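Local atomic coordinates of fusarinine C esterase sidJ (Aspergillus fumigatus, PDB entry 6GUP), a protein that hydrolyses the ester bonds of the fungal siderophore fusarinine C, releasing fusarinine and iron, but does not cleave triacetylfusarinine C. Residues Lys35-Leu40 with Thr65-Phe70; Ala160-Pro165 with Gly276-Leu281. All blocks are in the same frame, centred on the assembly; numbering follows the deposited sequence.

Contact 1. Residues Lys35-Leu40 with Thr65-Phe70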
loop_
_atom_site.group_PDB
_atom_site.type_symbol
_atom_site.label_atom_id
_atom_site.label_comp_id
_atom_site.label_asym_id
_atom_site.label_seq_id
_atom_site.Cartn_x
_atom_site.Cartn_y
_atom_site.Cartn_z
ATOM N N LYS A 35 -25.585 9.227 3.448
ATOM C CA LYS A 35 -24.371 9.740 2.805
ATOM C C LYS A 35 -24.451 9.538 1.293
ATOM O O LYS A 35 -23.698 8.741 0.735
ATOM C CB LYS A 35 -23.132 9.004 3.331
ATOM C CG LYS A 35 -22.893 9.097 4.822
ATOM C CD LYS A 35 -22.497 10.492 5.257
ATOM C CE LYS A 35 -22.094 10.470 6.717
ATOM N NZ LYS A 35 -21.820 11.816 7.283
ATOM N N PRO A 36 -25.359 10.259 0.613
ATOM C CA PRO A 36 -25.455 10.127 -0.846
ATOM C C PRO A 36 -24.229 10.652 -1.615
ATOM O O PRO A 36 -23.993 10.222 -2.746
ATOM C CB PRO A 36 -26.708 10.942 -1.192
ATOM C CG PRO A 36 -26.845 11.924 -0.083
ATOM C CD PRO A 36 -26.310 11.252 1.145
ATOM N N HIS A 37 -23.460 11.552 -0.996
ATOM C CA HIS A 37 -22.319 12.208 -1.636
ATOM C C HIS A 37 -20.987 11.630 -1.152
ATOM O O HIS A 37 -20.908 11.061 -0.059
ATOM C CB HIS A 37 -22.383 13.711 -1.364
ATOM C CG HIS A 37 -23.738 14.306 -1.595
ATOM N ND1 HIS A 37 -24.367 14.262 -2.819
ATOM C CD2 HIS A 37 -24.588 14.948 -0.759
ATOM C CE1 HIS A 37 -25.545 14.853 -2.731
ATOM N NE2 HIS A 37 -25.703 15.279 -1.491
ATOM N N SER A 38 -19.949 11.794 -1.973
ATOM C CA SER A 38 -18.647 11.156 -1.753
ATOM C C SER A 38 -17.480 12.096 -2.047
ATOM O O SER A 38 -17.464 12.763 -3.080
ATOM C CB SER A 38 -18.519 9.926 -2.653
ATOM O OG SER A 38 -19.563 9.003 -2.409
ATOM N N LEU A 39 -16.510 12.133 -1.133
ATOM C CA LEU A 39 -15.239 12.826 -1.343
ATOM C C LEU A 39 -14.122 11.783 -1.402
ATOM O O LEU A 39 -13.794 11.171 -0.384
ATOM C CB LEU A 39 -14.978 13.824 -0.208
ATOM C CG LEU A 39 -13.689 14.656 -0.272
ATOM C CD1 LEU A 39 -13.673 15.548 -1.503
ATOM C CD2 LEU A 39 -13.529 15.493 0.987
ATOM N N LEU A 40 -13.558 11.577 -2.594
ATOM C CA LEU A 40 -12.408 10.685 -2.770
ATOM C C LEU A 40 -11.122 11.495 -2.633
ATOM O O LEU A 40 -10.846 12.385 -3.440
ATOM C CB LEU A 40 -12.449 9.976 -4.127
ATOM C CG LEU A 40 -11.317 8.979 -4.431
ATOM C CD1 LEU A 40 -11.201 7.892 -3.369
ATOM C CD2 LEU A 40 -11.523 8.353 -5.800
ATOM N N THR A 65 -22.537 15.822 8.087
ATOM C CA THR A 65 -22.899 16.160 6.705
ATOM C C THR A 65 -23.435 14.948 5.932
ATOM O O THR A 65 -23.482 13.834 6.459
ATOM C CB THR A 65 -21.686 16.757 5.948
ATOM O OG1 THR A 65 -20.679 15.752 5.767
ATOM C CG2 THR A 65 -21.088 17.941 6.711
ATOM N N GLU A 66 -23.837 15.188 4.682
ATOM C CA GLU A 66 -24.234 14.129 3.741
ATOM C C GLU A 66 -23.067 13.617 2.862
ATOM O O GLU A 66 -23.297 12.915 1.873
ATOM C CB GLU A 66 -25.399 14.620 2.864
ATOM C CG GLU A 66 -26.736 14.666 3.592
ATOM C CD GLU A 66 -27.912 14.855 2.650
ATOM O OE1 GLU A 66 -27.858 15.770 1.802
ATOM O OE2 GLU A 66 -28.892 14.089 2.763
ATOM N N TRP A 67 -21.828 13.961 3.231
ATOM C CA TRP A 67 -20.622 13.492 2.543
ATOM C C TRP A 67 -19.886 12.464 3.395
ATOM O O TRP A 67 -19.738 12.659 4.605
ATOM C CB TRP A 67 -19.676 14.663 2.282
ATOM C CG TRP A 67 -20.238 15.703 1.380
ATOM C CD1 TRP A 67 -21.052 16.741 1.730
ATOM C CD2 TRP A 67 -20.025 15.815 -0.030
ATOM N NE1 TRP A 67 -21.364 17.492 0.624
ATOM C CE2 TRP A 67 -20.749 16.946 -0.472
ATOM C CE3 TRP A 67 -19.296 15.069 -0.966
ATOM C CZ2 TRP A 67 -20.761 17.351 -1.812
ATOM C CZ3 TRP A 67 -19.311 15.472 -2.302
ATOM C CH2 TRP A 67 -20.041 16.603 -2.709
ATOM N N SER A 68 -19.434 11.379 2.767
ATOM C CA SER A 68 -18.509 10.434 3.402
ATOM C C SER A 68 -17.153 10.506 2.698
ATOM O O SER A 68 -17.085 10.633 1.473
ATOM C CB SER A 68 -19.066 9.006 3.377
ATOM O OG SER A 68 -19.014 8.442 2.081
ATOM N N LEU A 69 -16.087 10.423 3.488
ATOM C CA LEU A 69 -14.717 10.550 2.995
ATOM C C LEU A 69 -14.165 9.181 2.605
ATOM O O LEU A 69 -14.305 8.221 3.362
ATOM C CB LEU A 69 -13.835 11.176 4.082
ATOM C CG LEU A 69 -12.338 11.364 3.811
ATOM C CD1 LEU A 69 -12.098 12.337 2.669
ATOM C CD2 LEU A 69 -11.647 11.849 5.074
ATOM N N PHE A 70 -13.543 9.107 1.427
ATOM C CA PHE A 70 -12.816 7.919 0.973
ATOM C C PHE A 70 -11.344 8.248 0.760
ATOM O O PHE A 70 -11.006 9.345 0.313
ATOM C CB PHE A 70 -13.367 7.411 -0.359
ATOM C CG PHE A 70 -14.725 6.783 -0.268
ATOM C CD1 PHE A 70 -15.865 7.574 -0.222
ATOM C CD2 PHE A 70 -14.870 5.399 -0.266
ATOM C CE1 PHE A 70 -17.125 6.999 -0.156
ATOM C CE2 PHE A 70 -16.128 4.817 -0.204
ATOM C CZ PHE A 70 -17.257 5.618 -0.144
#
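His37 and Trp67 pair across neighbouring parallel strands, and four backbone hydrogen bonds join the segments around them. The N-H groups of His37 and Leu39 reach back to the carbonyls of Glu66 and Ser68, while those of Ser68 and Phe70 return to His37 and Leu39. The ladder tightens along its length: Ser68 N lies 3.2 Å from His37 O, whereas Phe70 N comes to 2.8 Å from Leu39 O.

Lys35 adds a side-chain clamp before the strands begin. Its chain folds at chi2 (-69°), passes Ser68 CB and then runs straight, bringing NZ to 2.7 Å from Thr65 O, above the plane of that carbonyl. A weak second bond goes to Trp67 O, and Gln63 O is a further acceptor, so backbone carbonyls before and at the strand's start gather round one ammonium group.

The aromatic contact is a CH-pi one. His37 CB lies over a face of the indole, 3.4 Å from the centroid of the six-membered ring of Trp67, while the imidazole meets the indole obliquely, with planes 37° apart. At the indole edge, Trp67 CZ3 approaches Ser38 O to 3.4 Å. Helix 335-353 packs against Trp67 through Leu349, Leu352 and Val353.

Apolar pairs follow on both faces. Leu39 and Leu69 lie alongside each other, CD2 to CD1 3.9 Å, with Leu58 of helix 55-61 touching both. On the face of Ser38 and Phe70, Leu40 CD1 meets Phe70 CB at 3.7 Å, the two side chains crossing nearly at right angles. Lys104 bonds the hydroxyls of Ser38 and Ser68 there.

Parallel strands 37-42 and 67-72, linked through helix 55-61, form a beta-alpha-beta crossover of the alpha/beta-hydrolase sheet.

Contact 2. Residues Ala160-Pro165 with Gly276-Leu281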
loop_
_atom_site.group_PDB
_atom_site.type_symbol
_atom_site.label_atom_id
_atom_site.label_comp_id
_atom_site.label_asym_id
_atom_site.label_seq_id
_atom_site.Cartn_x
_atom_site.Cartn_y
_atom_site.Cartn_z
ATOM N N ALA A 160 -13.511 19.282 -7.940
ATOM C CA ALA A 160 -12.100 18.915 -7.876
ATOM C C ALA A 160 -11.337 19.881 -6.972
ATOM O O ALA A 160 -11.456 21.096 -7.120
ATOM C CB ALA A 160 -11.493 18.898 -9.270
ATOM N N ILE A 161 -10.573 19.328 -6.031
ATOM C CA ILE A 161 -9.774 20.121 -5.093
ATOM C C ILE A 161 -8.314 19.671 -5.193
ATOM O O ILE A 161 -8.036 18.475 -5.287
ATOM C CB ILE A 161 -10.279 19.977 -3.634
ATOM C CG1 ILE A 161 -11.758 20.378 -3.522
ATOM C CG2 ILE A 161 -9.445 20.836 -2.683
ATOM C CD1 ILE A 161 -12.431 19.927 -2.242
ATOM N N MET A 162 -7.394 20.635 -5.178
ATOM C CA MET A 162 -5.957 20.359 -5.125
ATOM C C MET A 162 -5.352 21.109 -3.944
ATOM O O MET A 162 -5.343 22.340 -3.924
ATOM C CB MET A 162 -5.270 20.779 -6.428
ATOM C CG MET A 162 -5.841 20.114 -7.671
ATOM S SD MET A 162 -4.720 20.139 -9.087
ATOM C CE MET A 162 -4.764 21.864 -9.556
ATOM N N GLN A 163 -4.863 20.360 -2.957
ATOM C CA GLN A 163 -4.287 20.930 -1.742
ATOM C C GLN A 163 -2.765 20.869 -1.822
ATOM O O GLN A 163 -2.191 19.785 -1.941
ATOM C CB GLN A 163 -4.796 20.166 -0.518
ATOM C CG GLN A 163 -4.407 20.776 0.825
ATOM C CD GLN A 163 -3.048 20.321 1.336
ATOM O OE1 GLN A 163 -2.698 19.146 1.246
ATOM N NE2 GLN A 163 -2.280 21.253 1.884
ATOM N N ALA A 164 -2.127 22.039 -1.751
ATOM C CA ALA A 164 -0.674 22.178 -1.874
ATOM C C ALA A 164 -0.080 21.476 -3.113
ATOM O O ALA A 164 0.819 20.637 -2.980
ATOM C CB ALA A 164 0.007 21.698 -0.593
ATOM N N PRO A 165 -0.593 21.805 -4.321
ATOM C CA PRO A 165 0.035 21.288 -5.542
ATOM C C PRO A 165 1.371 21.990 -5.784
ATOM O O PRO A 165 1.402 23.149 -6.203
ATOM C CB PRO A 165 -0.985 21.620 -6.637
ATOM C CG PRO A 165 -1.732 22.792 -6.114
ATOM C CD PRO A 165 -1.769 22.644 -4.622
ATOM N N GLY A 276 -18.250 21.283 -12.590
ATOM C CA GLY A 276 -18.174 21.954 -11.298
ATOM C C GLY A 276 -16.946 22.843 -11.239
ATOM O O GLY A 276 -16.420 23.248 -12.280
ATOM N N LYS A 277 -16.476 23.123 -10.025
ATOM C CA LYS A 277 -15.381 24.072 -9.807
ATOM C C LYS A 277 -14.068 23.380 -9.443
ATOM O O LYS A 277 -14.073 22.320 -8.817
ATOM C CB LYS A 277 -15.753 25.068 -8.700
ATOM C CG LYS A 277 -17.134 25.704 -8.836
ATOM C CD LYS A 277 -17.209 26.694 -9.992
ATOM C CE LYS A 277 -16.899 28.110 -9.539
ATOM N NZ LYS A 277 -16.457 28.969 -10.671
ATOM N N LEU A 278 -12.952 23.990 -9.850
ATOM C CA LEU A 278 -11.617 23.584 -9.406
ATOM C C LEU A 278 -11.151 24.537 -8.312
ATOM O O LEU A 278 -10.925 25.722 -8.581
ATOM C CB LEU A 278 -10.616 23.603 -10.569
ATOM C CG LEU A 278 -9.145 23.325 -10.220
ATOM C CD1 LEU A 278 -8.962 21.926 -9.642
ATOM C CD2 LEU A 278 -8.258 23.520 -11.438
ATOM N N MET A 279 -11.007 24.028 -7.087
ATOM C CA MET A 279 -10.463 24.816 -5.978
ATOM C C MET A 279 -9.033 24.389 -5.653
ATOM O O MET A 279 -8.786 23.228 -5.331
ATOM C CB MET A 279 -11.335 24.698 -4.726
ATOM C CG MET A 279 -10.941 25.681 -3.629
ATOM S SD MET A 279 -12.135 25.817 -2.289
ATOM C CE MET A 279 -11.972 24.201 -1.536
ATOM N N VAL A 280 -8.101 25.337 -5.741
ATOM C CA VAL A 280 -6.710 25.125 -5.340
ATOM C C VAL A 280 -6.475 25.790 -3.982
ATOM O O VAL A 280 -6.780 26.970 -3.805
ATOM C CB VAL A 280 -5.731 25.691 -6.392
ATOM C CG1 VAL A 280 -4.282 25.508 -5.954
ATOM C CG2 VAL A 280 -5.958 25.013 -7.737
ATOM N N LEU A 281 -5.935 25.023 -3.036
ATOM C CA LEU A 281 -5.614 25.519 -1.697
ATOM C C LEU A 281 -4.106 25.478 -1.471
ATOM O O LEU A 281 -3.553 24.439 -1.100
ATOM C CB LEU A 281 -6.332 24.685 -0.630
ATOM C CG LEU A 281 -7.861 24.653 -0.669
ATOM C CD1 LEU A 281 -8.386 23.692 0.385
ATOM C CD2 LEU A 281 -8.459 26.037 -0.469
HETATM O O HOH W 1 -2.849 23.924 1.691
#
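Met162 reaches from its strand across the flank of the one beside it, and its side chain can be followed outward over Leu278 and Val280. CB leaves the sheet on the face shared with Ala160. CG, anti to the carbonyl carbon (chi1 -57°), comes to 4.1 Å from Leu278 CD1. SD then turns the chain at chi3 (-72°), setting the terminal CE 3.8 Å from Val280 CG2 and also near Leu278 CD1. The side chain also touches Ser126 and Val129 of helix 125-134, so Met162 packs between the sheet and that helix.

Val280 divides its two methyls: CG1 takes the ring of Pro165, with Pro165 CG 3.7 Å away. Behind these side chains runs a regular parallel ladder, from Ala160 N with Lys277 O to Ala164 N with Leu281 O. Met162 contributes both N and O: its N binds Met279 O, and its O accepts from Leu281 N, each at 2.9 Å.

At the far end a water accepts from Gln163 NE2 and donates to Leu281 O, whose carbonyl thus holds two donors. Gln163 OE1 binds His122 and Tyr54, and NE2 also meets the backbone of His327, the probable catalytic histidine. Such pairing of parallel strands 159-163 and 278-283, ending beside the probable Ser123-His327-Asp286 triad, is characteristic of the central sheet of alpha/beta-hydrolases.

Overall arrangement
From the N terminus, the chain first forms strands 12-18 and 24-28, then lays down strand 37-42. Contact 1 closes a short loop when the chain returns through helix 55-61 to strand 67-72. Contact 2 opens only later, at strand 159-163, and closes at strand 278-283; 110 residues, about half of them helical, separate segments 160-165 and 276-281. The two are therefore in series, neither nested nor crossed. Both belong to one mixed sheet, in which strand 117-122, leading to the probable nucleophile elbow at Ser123, lies between strands 37-42 and 159-163. Their centres are about 17 Å apart; contact 1 pairs the two strands between 24-28 and 117-122, and contact 2 the two between 117-122 and 320-322.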